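Local coordinates for protein acetyltransferase (Agrobacterium tumefaciens, PDB 2FSR) that probably transfers an acetyl group from acetyl-CoA to an acceptor, as a member of the GNAT family of acetyltransferases, at residues Ile27-Thr32 and Leu37-Met42; Gly86-Asp91 and Val134-Trp139. All blocks are in the same frame, centred on the assembly; numbering follows the deposited sequence.

Contact 1: Ile27-Thr32 and Leu37-Met42; sequences IPTLRT and LRPLAM
Leu37 N donates to Leu30 O at 2.7 Å, almost straight at 175°, and Leu30 N returns a bond to Leu37 O of 2.8 Å. Together they make Leu30 and Leu37 an antiparallel hydrogen-bonded pair. Leu37 O has a second visitor, the CA-H of Thr29, with CA 3.2 Å away. On the face of the sheet that carries both leucines, the two CB atoms lie 4.1 Å apart; beside them the CG2 methyl of Thr32, just past the strand, meets Leu37 CD1 with the two side chains at about a right angle. From Thr29 back to Ile27 the two segments draw apart, and Pro39 lies against the first: its CD is 3.3 Å from Thr29 OG1, while its CG reaches Ile27 CG2 at 3.7 Å. That Ile27 methyl gets there because chi1 of -57° sets CG2 opposite the backbone N. Arg38 bends at chi2 and turns back on its own segment, where NH1 bonds Pro39 O at 3.0 Å; the same nitrogen pairs with Asp44. Thr32 OG1 bonds Glu131 of helix 128-143. This is a short beta hairpin of strands 30-31 and 35-38, at one edge of the antiparallel part of the sheet, consistent with a GNAT fold.

Contact 2: Gly86-Asp91 and Val134-Trp139; sequences GALMID and VALRDW
Leu88 and Leu136 supply the apolar meeting between strand 87-92 and helix 128-143. One methyl of each leucine makes the side-chain contact: Leu88 CD1 and Leu136 CD1 face each other at 4.1 Å, their side chains running obliquely past one another, with the two CA atoms 8.9 Å apart. At that spacing the two side chains meet by their ends. Leu136 reaches the sheet because its chi1 of -169° puts CG on the far side of CB from the backbone N, extending the branch from the helix. Leu88 points its CB toward the helix and meets it from the strand.

The other methyl of Leu136 has a different kind of neighbour. CD2 lies 3.9 Å from Gly86 O, so the fork of this leucine spans from the Leu88 side chain to the backbone just before the strand. This is a van der Waals approach to a carbonyl.

Charged groups stay on the helix itself. Arg137 forms a salt bridge to Asp138, gripping it side-on with NE at 2.8 Å and NH2 at 2.7 Å from the one oxygen OD1, which lies in the guanidinium plane and receives both donors on its syn side, from the same face of the carboxylate. The CA of Val134 lies over one face of that guanidinium, so the arginine is folded back along the helix.

Around this joint, Leu30 of strand 30-31 touches Leu88, Leu136 and Trp139, and Leu37 of strand 35-38 packs on Leu88 and Ala135. The Trp139 ring meets that of Trp80 from helix 66-83 at a steep angle, while strand 87-92 runs between strands 35-38 and 97-105, with helix 128-143 packed against the sheet.

Contact 1 lies at the surface, on the edge of the sheet, and is held by paired backbone bonds within a hairpin. Contact 2 is buried nearer the centre of the chain and joins sheet to helix by apolar contact, leucine methyls against each other and against a backbone carbonyl. The two centres are about 8 Å apart, and both reach the same sheet, strand 35-38 being the neighbour of strand 87-92. Two polar links tie them directly: Arg38 O lies 2.8 Å from Met89 N, a probable hydrogen bond, and the Arg38 guanidinium forms a salt bridge to Asp91. On the helix side, Thr32 CG2 packs against Ala135 CB at 3.4 Å, so helix 128-143 touches the hairpin as well as the inner strand.

Contact 1: Ile27-Thr32 and Leu37-Met42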
ATOM      1  N   ILE A  27       1.621 -14.214  -5.394  1.00 15.09           N
ATOM      2  CA  ILE A  27       1.728 -12.793  -5.096  1.00 12.31           C
ATOM      3  C   ILE A  27       2.790 -12.223  -6.035  1.00 11.95           C
ATOM      4  O   ILE A  27       3.861 -12.794  -6.167  1.00 12.42           O
ATOM      5  CB  ILE A  27       2.093 -12.530  -3.634  1.00 11.53           C
ATOM      6  CG1 ILE A  27       1.052 -13.193  -2.715  1.00 11.18           C
ATOM      7  CG2 ILE A  27       2.188 -11.009  -3.377  1.00 10.65           C
ATOM      8  CD1 ILE A  27       1.377 -13.060  -1.230  1.00 10.63           C
ATOM      9  N   PRO A  28       2.468 -11.118  -6.733  1.00 11.48           N
ATOM     10  CA  PRO A  28       3.417 -10.542  -7.692  1.00 11.25           C
ATOM     11  C   PRO A  28       4.680  -9.972  -7.030  1.00 11.50           C
ATOM     12  O   PRO A  28       4.686  -9.639  -5.829  1.00 11.55           O
ATOM     13  CB  PRO A  28       2.623  -9.405  -8.344  1.00 11.53           C
ATOM     14  CG  PRO A  28       1.209  -9.671  -8.039  1.00 13.53           C
ATOM     15  CD  PRO A  28       1.207 -10.367  -6.701  1.00 12.32           C
ATOM     16  N   THR A  29       5.746  -9.898  -7.820  1.00 11.34           N
ATOM     17  CA  THR A  29       6.901  -9.055  -7.494  1.00 11.67           C
ATOM     18  C   THR A  29       7.046  -8.069  -8.648  1.00 11.69           C
ATOM     19  O   THR A  29       7.409  -8.456  -9.770  1.00 12.71           O
ATOM     20  CB  THR A  29       8.198  -9.863  -7.325  1.00 11.28           C
ATOM     21  OG1 THR A  29       8.106 -10.673  -6.153  1.00 12.35           O
ATOM     22  CG2 THR A  29       9.428  -8.929  -7.179  1.00 12.46           C
ATOM     23  N   LEU A  30       6.725  -6.804  -8.376  1.00 11.26           N
ATOM     24  CA  LEU A  30       6.772  -5.758  -9.392  1.00 11.93           C
ATOM     25  C   LEU A  30       8.118  -5.056  -9.365  1.00 13.06           C
ATOM     26  O   LEU A  30       8.706  -4.838  -8.291  1.00 13.10           O
ATOM     27  CB  LEU A  30       5.653  -4.734  -9.186  1.00 11.39           C
ATOM     28  CG  LEU A  30       4.245  -5.313  -9.077  1.00 12.79           C
ATOM     29  CD1 LEU A  30       3.250  -4.195  -8.875  1.00 14.07           C
ATOM     30  CD2 LEU A  30       3.914  -6.122 -10.324  1.00 14.56           C
ATOM     31  N   ARG A  31       8.594  -4.720 -10.557  0.50 13.33           N
ATOM     32  CA  ARG A  31       9.798  -3.933 -10.704  0.50 13.91           C
ATOM     33  C   ARG A  31       9.467  -2.561 -11.260  0.50 13.64           C
ATOM     34  O   ARG A  31       8.675  -2.408 -12.201  0.50 13.51           O
ATOM     35  CB  ARG A  31      10.817  -4.654 -11.578  0.50 14.39           C
ATOM     36  CG  ARG A  31      11.486  -5.826 -10.875  0.50 16.68           C
ATOM     37  CD  ARG A  31      13.000  -5.758 -11.005  0.50 19.55           C
ATOM     38  NE  ARG A  31      13.630  -5.049  -9.886  0.50 22.34           N
ATOM     39  CZ  ARG A  31      13.769  -3.727  -9.790  0.50 22.35           C
ATOM     40  NH1 ARG A  31      14.363  -3.213  -8.730  0.50 24.40           N
ATOM     41  NH2 ARG A  31      13.319  -2.914 -10.734  0.50 24.06           N
ATOM     42  N   THR A  32      10.053  -1.552 -10.638  1.00 12.78           N
ATOM     43  CA  THR A  32       9.956  -0.205 -11.151  1.00 13.74           C
ATOM     44  C   THR A  32      11.367   0.267 -11.529  1.00 13.73           C
ATOM     45  O   THR A  32      12.322  -0.522 -11.508  1.00 13.65           O
ATOM     46  CB  THR A  32       9.279   0.754 -10.135  1.00 14.37           C
ATOM     47  OG1 THR A  32      10.161   1.055  -9.048  1.00 14.65           O
ATOM     48  CG2 THR A  32       7.990   0.135  -9.576  1.00 15.10           C
ATOM     49  N   LEU A  37       8.987  -4.341  -5.662  1.00  9.51           N
ATOM     50  CA  LEU A  37       7.807  -4.383  -4.789  1.00  9.18           C
ATOM     51  C   LEU A  37       7.448  -5.838  -4.643  1.00  9.16           C
ATOM     52  O   LEU A  37       7.002  -6.447  -5.610  1.00 10.10           O
ATOM     53  CB  LEU A  37       6.646  -3.587  -5.409  1.00  8.56           C
ATOM     54  CG  LEU A  37       7.013  -2.196  -5.945  1.00  9.96           C
ATOM     55  CD1 LEU A  37       5.782  -1.494  -6.480  1.00 10.37           C
ATOM     56  CD2 LEU A  37       7.692  -1.334  -4.889  1.00 10.24           C
ATOM     57  N   ARG A  38       7.663  -6.408  -3.460  1.00  8.72           N
ATOM     58  CA  ARG A  38       7.636  -7.871  -3.338  1.00  8.74           C
ATOM     59  C   ARG A  38       6.836  -8.367  -2.128  1.00  8.47           C
ATOM     60  O   ARG A  38       6.460  -7.589  -1.253  1.00  8.10           O
ATOM     61  CB  ARG A  38       9.056  -8.460  -3.318  1.00  9.96           C
ATOM     62  CG  ARG A  38      10.006  -7.739  -2.391  1.00 12.58           C
ATOM     63  CD  ARG A  38      10.128  -8.430  -1.082  1.00 12.98           C
ATOM     64  NE  ARG A  38      10.958  -7.676  -0.136  1.00 12.65           N
ATOM     65  CZ  ARG A  38      10.806  -7.742   1.176  1.00 12.30           C
ATOM     66  NH1 ARG A  38       9.882  -8.553   1.695  1.00 10.99           N
ATOM     67  NH2 ARG A  38      11.564  -6.999   1.971  1.00 11.58           N
ATOM     68  N   PRO A  39       6.526  -9.666  -2.114  1.00  7.97           N
ATOM     69  CA  PRO A  39       5.694 -10.160  -1.007  1.00  8.67           C
ATOM     70  C   PRO A  39       6.287 -10.002   0.390  1.00  8.39           C
ATOM     71  O   PRO A  39       7.498 -10.085   0.593  1.00  8.56           O
ATOM     72  CB  PRO A  39       5.493 -11.646  -1.341  1.00  8.83           C
ATOM     73  CG  PRO A  39       5.796 -11.737  -2.842  1.00  9.22           C
ATOM     74  CD  PRO A  39       6.862 -10.719  -3.090  1.00  9.17           C
ATOM     75  N   LEU A  40       5.395  -9.797   1.343  1.00  8.13           N
ATOM     76  CA  LEU A  40       5.747  -9.752   2.755  1.00  7.80           C
ATOM     77  C   LEU A  40       6.379 -11.067   3.203  1.00  8.25           C
ATOM     78  O   LEU A  40       6.008 -12.151   2.725  1.00  8.90           O
ATOM     79  CB  LEU A  40       4.499  -9.495   3.603  1.00  8.25           C
ATOM     80  CG  LEU A  40       4.163  -8.036   3.916  1.00  5.61           C
ATOM     81  CD1 LEU A  40       3.780  -7.248   2.642  1.00  7.98           C
ATOM     82  CD2 LEU A  40       3.066  -7.913   4.986  1.00  8.48           C
ATOM     83  N   ALA A  41       7.325 -10.941   4.129  1.00  8.58           N
ATOM     84  CA  ALA A  41       7.958 -12.084   4.778  1.00  9.48           C
ATOM     85  C   ALA A  41       8.131 -11.792   6.257  1.00  9.39           C
ATOM     86  O   ALA A  41       8.167 -10.632   6.655  1.00  8.95           O
ATOM     87  CB  ALA A  41       9.322 -12.395   4.144  1.00 10.33           C
HETATM   88  N   MSE A  42       8.264 -12.831   7.075  1.00 10.38           N
HETATM   89  CA  MSE A  42       8.424 -12.595   8.508  1.00 11.16           C
HETATM   90  C   MSE A  42       9.629 -11.737   8.844  1.00 10.54           C
HETATM   91  O   MSE A  42       9.582 -10.987   9.829  1.00 12.62           O
HETATM   92  CB  MSE A  42       8.513 -13.901   9.300  1.00 11.96           C
HETATM   93  CG  MSE A  42       7.205 -14.479   9.651  1.00 14.75           C
HETATM   94 SE   MSE A  42       5.964 -13.207  10.470  0.57 15.29          SE
HETATM   95  CE  MSE A  42       6.670 -13.056  12.174  1.00 13.57           C
TER

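Contact 2: Gly86-Asp91 and Val134-Trp139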
ATOM      1  N   GLY A  86      -3.150  -6.562  -2.431  1.00  8.32           N
ATOM      2  CA  GLY A  86      -2.678  -6.495  -1.050  1.00  7.81           C
ATOM      3  C   GLY A  86      -1.419  -5.662  -0.973  1.00  7.63           C
ATOM      4  O   GLY A  86      -1.174  -4.834  -1.857  1.00  8.22           O
ATOM      5  N   ALA A  87      -0.638  -5.858   0.087  1.00  7.19           N
ATOM      6  CA  ALA A  87       0.576  -5.058   0.286  1.00  6.65           C
ATOM      7  C   ALA A  87       1.786  -5.728  -0.327  1.00  6.41           C
ATOM      8  O   ALA A  87       1.848  -6.971  -0.433  1.00  6.15           O
ATOM      9  CB  ALA A  87       0.827  -4.850   1.768  1.00  7.06           C
ATOM     10  N   LEU A  88       2.749  -4.891  -0.704  1.00  6.30           N
ATOM     11  CA  LEU A  88       4.067  -5.355  -1.119  1.00  6.85           C
ATOM     12  C   LEU A  88       5.091  -4.508  -0.367  1.00  6.68           C
ATOM     13  O   LEU A  88       4.865  -3.305  -0.120  1.00  7.30           O
ATOM     14  CB  LEU A  88       4.252  -5.168  -2.627  1.00  6.53           C
ATOM     15  CG  LEU A  88       3.285  -5.966  -3.520  1.00  6.96           C
ATOM     16  CD1 LEU A  88       3.311  -5.479  -4.971  1.00  8.68           C
ATOM     17  CD2 LEU A  88       3.576  -7.457  -3.425  1.00  8.80           C
HETATM   18  N   MSE A  89       6.188  -5.141   0.043  1.00  7.08           N
HETATM   19  CA  MSE A  89       7.271  -4.392   0.660  1.00  7.76           C
HETATM   20  C   MSE A  89       8.075  -3.723  -0.435  1.00  8.19           C
HETATM   21  O   MSE A  89       8.246  -4.291  -1.513  1.00  8.22           O
HETATM   22  CB  MSE A  89       8.164  -5.311   1.491  1.00  8.30           C
HETATM   23  CG  MSE A  89       7.472  -6.053   2.654  1.00  9.38           C
HETATM   24 SE   MSE A  89       6.337  -4.977   3.807  0.75 13.15          SE
HETATM   25  CE  MSE A  89       7.701  -3.805   4.566  1.00  9.84           C
ATOM     26  N   ILE A  90       8.582  -2.531  -0.129  1.00  7.65           N
ATOM     27  CA  ILE A  90       9.385  -1.756  -1.081  1.00  8.63           C
ATOM     28  C   ILE A  90      10.856  -1.964  -0.785  1.00  9.50           C
ATOM     29  O   ILE A  90      11.325  -1.595   0.304  1.00 10.63           O
ATOM     30  CB  ILE A  90       9.080  -0.238  -0.996  1.00  7.56           C
ATOM     31  CG1 ILE A  90       7.569   0.052  -1.154  1.00  8.93           C
ATOM     32  CG2 ILE A  90       9.917   0.534  -2.020  1.00  8.81           C
ATOM     33  CD1 ILE A  90       7.189   1.525  -0.901  1.00  9.41           C
ATOM     34  N   ASP A  91      11.565  -2.561  -1.743  1.00  9.91           N
ATOM     35  CA  ASP A  91      13.027  -2.708  -1.649  1.00  9.76           C
ATOM     36  C   ASP A  91      13.716  -1.816  -2.673  1.00 10.85           C
ATOM     37  O   ASP A  91      13.196  -1.593  -3.760  1.00 10.48           O
ATOM     38  CB  ASP A  91      13.464  -4.161  -1.897  1.00 10.63           C
ATOM     39  CG  ASP A  91      13.086  -5.118  -0.769  1.00 10.38           C
ATOM     40  OD1 ASP A  91      12.618  -4.695   0.314  1.00 12.22           O
ATOM     41  OD2 ASP A  91      13.280  -6.341  -0.998  1.00 12.65           O
ATOM     42  N   VAL A 134       2.396   4.623  -8.054  1.00 11.10           N
ATOM     43  CA  VAL A 134       2.067   4.586  -9.487  1.00 11.73           C
ATOM     44  C   VAL A 134       2.093   3.152 -10.001  1.00 11.59           C
ATOM     45  O   VAL A 134       1.183   2.730 -10.750  1.00 12.04           O
ATOM     46  CB  VAL A 134       3.046   5.473 -10.312  1.00 12.09           C
ATOM     47  CG1 VAL A 134       3.033   5.093 -11.795  1.00 13.47           C
ATOM     48  CG2 VAL A 134       2.717   6.960 -10.106  1.00 11.96           C
ATOM     49  N   ALA A 135       3.113   2.392  -9.608  1.00 11.21           N
ATOM     50  CA  ALA A 135       3.277   1.020 -10.084  1.00 11.26           C
ATOM     51  C   ALA A 135       2.127   0.146  -9.631  1.00 11.63           C
ATOM     52  O   ALA A 135       1.547  -0.585 -10.439  1.00 11.47           O
ATOM     53  CB  ALA A 135       4.617   0.439  -9.628  1.00 12.17           C
ATOM     54  N   LEU A 136       1.777   0.214  -8.346  1.00 10.47           N
ATOM     55  CA  LEU A 136       0.704  -0.666  -7.867  1.00 11.47           C
ATOM     56  C   LEU A 136      -0.669  -0.193  -8.332  1.00 11.32           C
ATOM     57  O   LEU A 136      -1.534  -1.019  -8.649  1.00 11.39           O
ATOM     58  CB  LEU A 136       0.752  -0.820  -6.342  1.00 10.57           C
ATOM     59  CG  LEU A 136      -0.151  -1.921  -5.784  1.00 12.26           C
ATOM     60  CD1 LEU A 136       0.169  -3.312  -6.351  1.00 12.41           C
ATOM     61  CD2 LEU A 136      -0.114  -1.921  -4.250  1.00 11.41           C
ATOM     62  N   ARG A 137      -0.881   1.120  -8.345  1.00 11.68           N
ATOM     63  CA  ARG A 137      -2.106   1.709  -8.924  1.00 12.60           C
ATOM     64  C   ARG A 137      -2.323   1.232 -10.359  1.00 12.28           C
ATOM     65  O   ARG A 137      -3.415   0.759 -10.712  1.00 12.46           O
ATOM     66  CB  ARG A 137      -2.027   3.237  -8.908  1.00 13.66           C
ATOM     67  CG  ARG A 137      -3.182   3.967  -9.632  1.00 14.57           C
ATOM     68  CD  ARG A 137      -2.770   5.362 -10.067  1.00 15.64           C
ATOM     69  NE  ARG A 137      -1.869   5.328 -11.222  1.00 17.16           N
ATOM     70  CZ  ARG A 137      -1.152   6.358 -11.677  1.00 15.38           C
ATOM     71  NH1 ARG A 137      -1.194   7.539 -11.071  1.00 18.42           N
ATOM     72  NH2 ARG A 137      -0.379   6.196 -12.740  1.00 17.19           N
ATOM     73  N   ASP A 138      -1.300   1.381 -11.195  1.00 12.37           N
ATOM     74  CA  ASP A 138      -1.420   0.973 -12.601  1.00 12.74           C
ATOM     75  C   ASP A 138      -1.659  -0.518 -12.733  1.00 12.55           C
ATOM     76  O   ASP A 138      -2.468  -0.947 -13.562  1.00 11.95           O
ATOM     77  CB  ASP A 138      -0.154   1.339 -13.371  1.00 13.05           C
ATOM     78  CG  ASP A 138      -0.037   2.828 -13.649  1.00 13.88           C
ATOM     79  OD1 ASP A 138      -0.935   3.599 -13.270  1.00 16.32           O
ATOM     80  OD2 ASP A 138       0.986   3.217 -14.250  1.00 15.99           O
ATOM     81  N   TRP A 139      -0.929  -1.316 -11.958  1.00 12.54           N
ATOM     82  CA  TRP A 139      -1.115  -2.765 -11.969  1.00 12.84           C
ATOM     83  C   TRP A 139      -2.568  -3.116 -11.635  1.00 13.56           C
ATOM     84  O   TRP A 139      -3.171  -3.994 -12.274  1.00 12.96           O
ATOM     85  CB  TRP A 139      -0.155  -3.419 -10.969  1.00 13.46           C
ATOM     86  CG  TRP A 139      -0.278  -4.889 -10.939  1.00 14.48           C
ATOM     87  CD1 TRP A 139       0.393  -5.777 -11.709  1.00 14.47           C
ATOM     88  CD2 TRP A 139      -1.128  -5.656 -10.079  1.00 14.07           C
ATOM     89  NE1 TRP A 139       0.026  -7.060 -11.383  1.00 16.16           N
ATOM     90  CE2 TRP A 139      -0.919  -7.013 -10.393  1.00 14.95           C
ATOM     91  CE3 TRP A 139      -2.046  -5.324  -9.080  1.00 15.14           C
ATOM     92  CZ2 TRP A 139      -1.595  -8.052  -9.732  1.00 16.75           C
ATOM     93  CZ3 TRP A 139      -2.726  -6.363  -8.419  1.00 16.24           C
ATOM     94  CH2 TRP A 139      -2.496  -7.700  -8.758  1.00 15.25           C
TER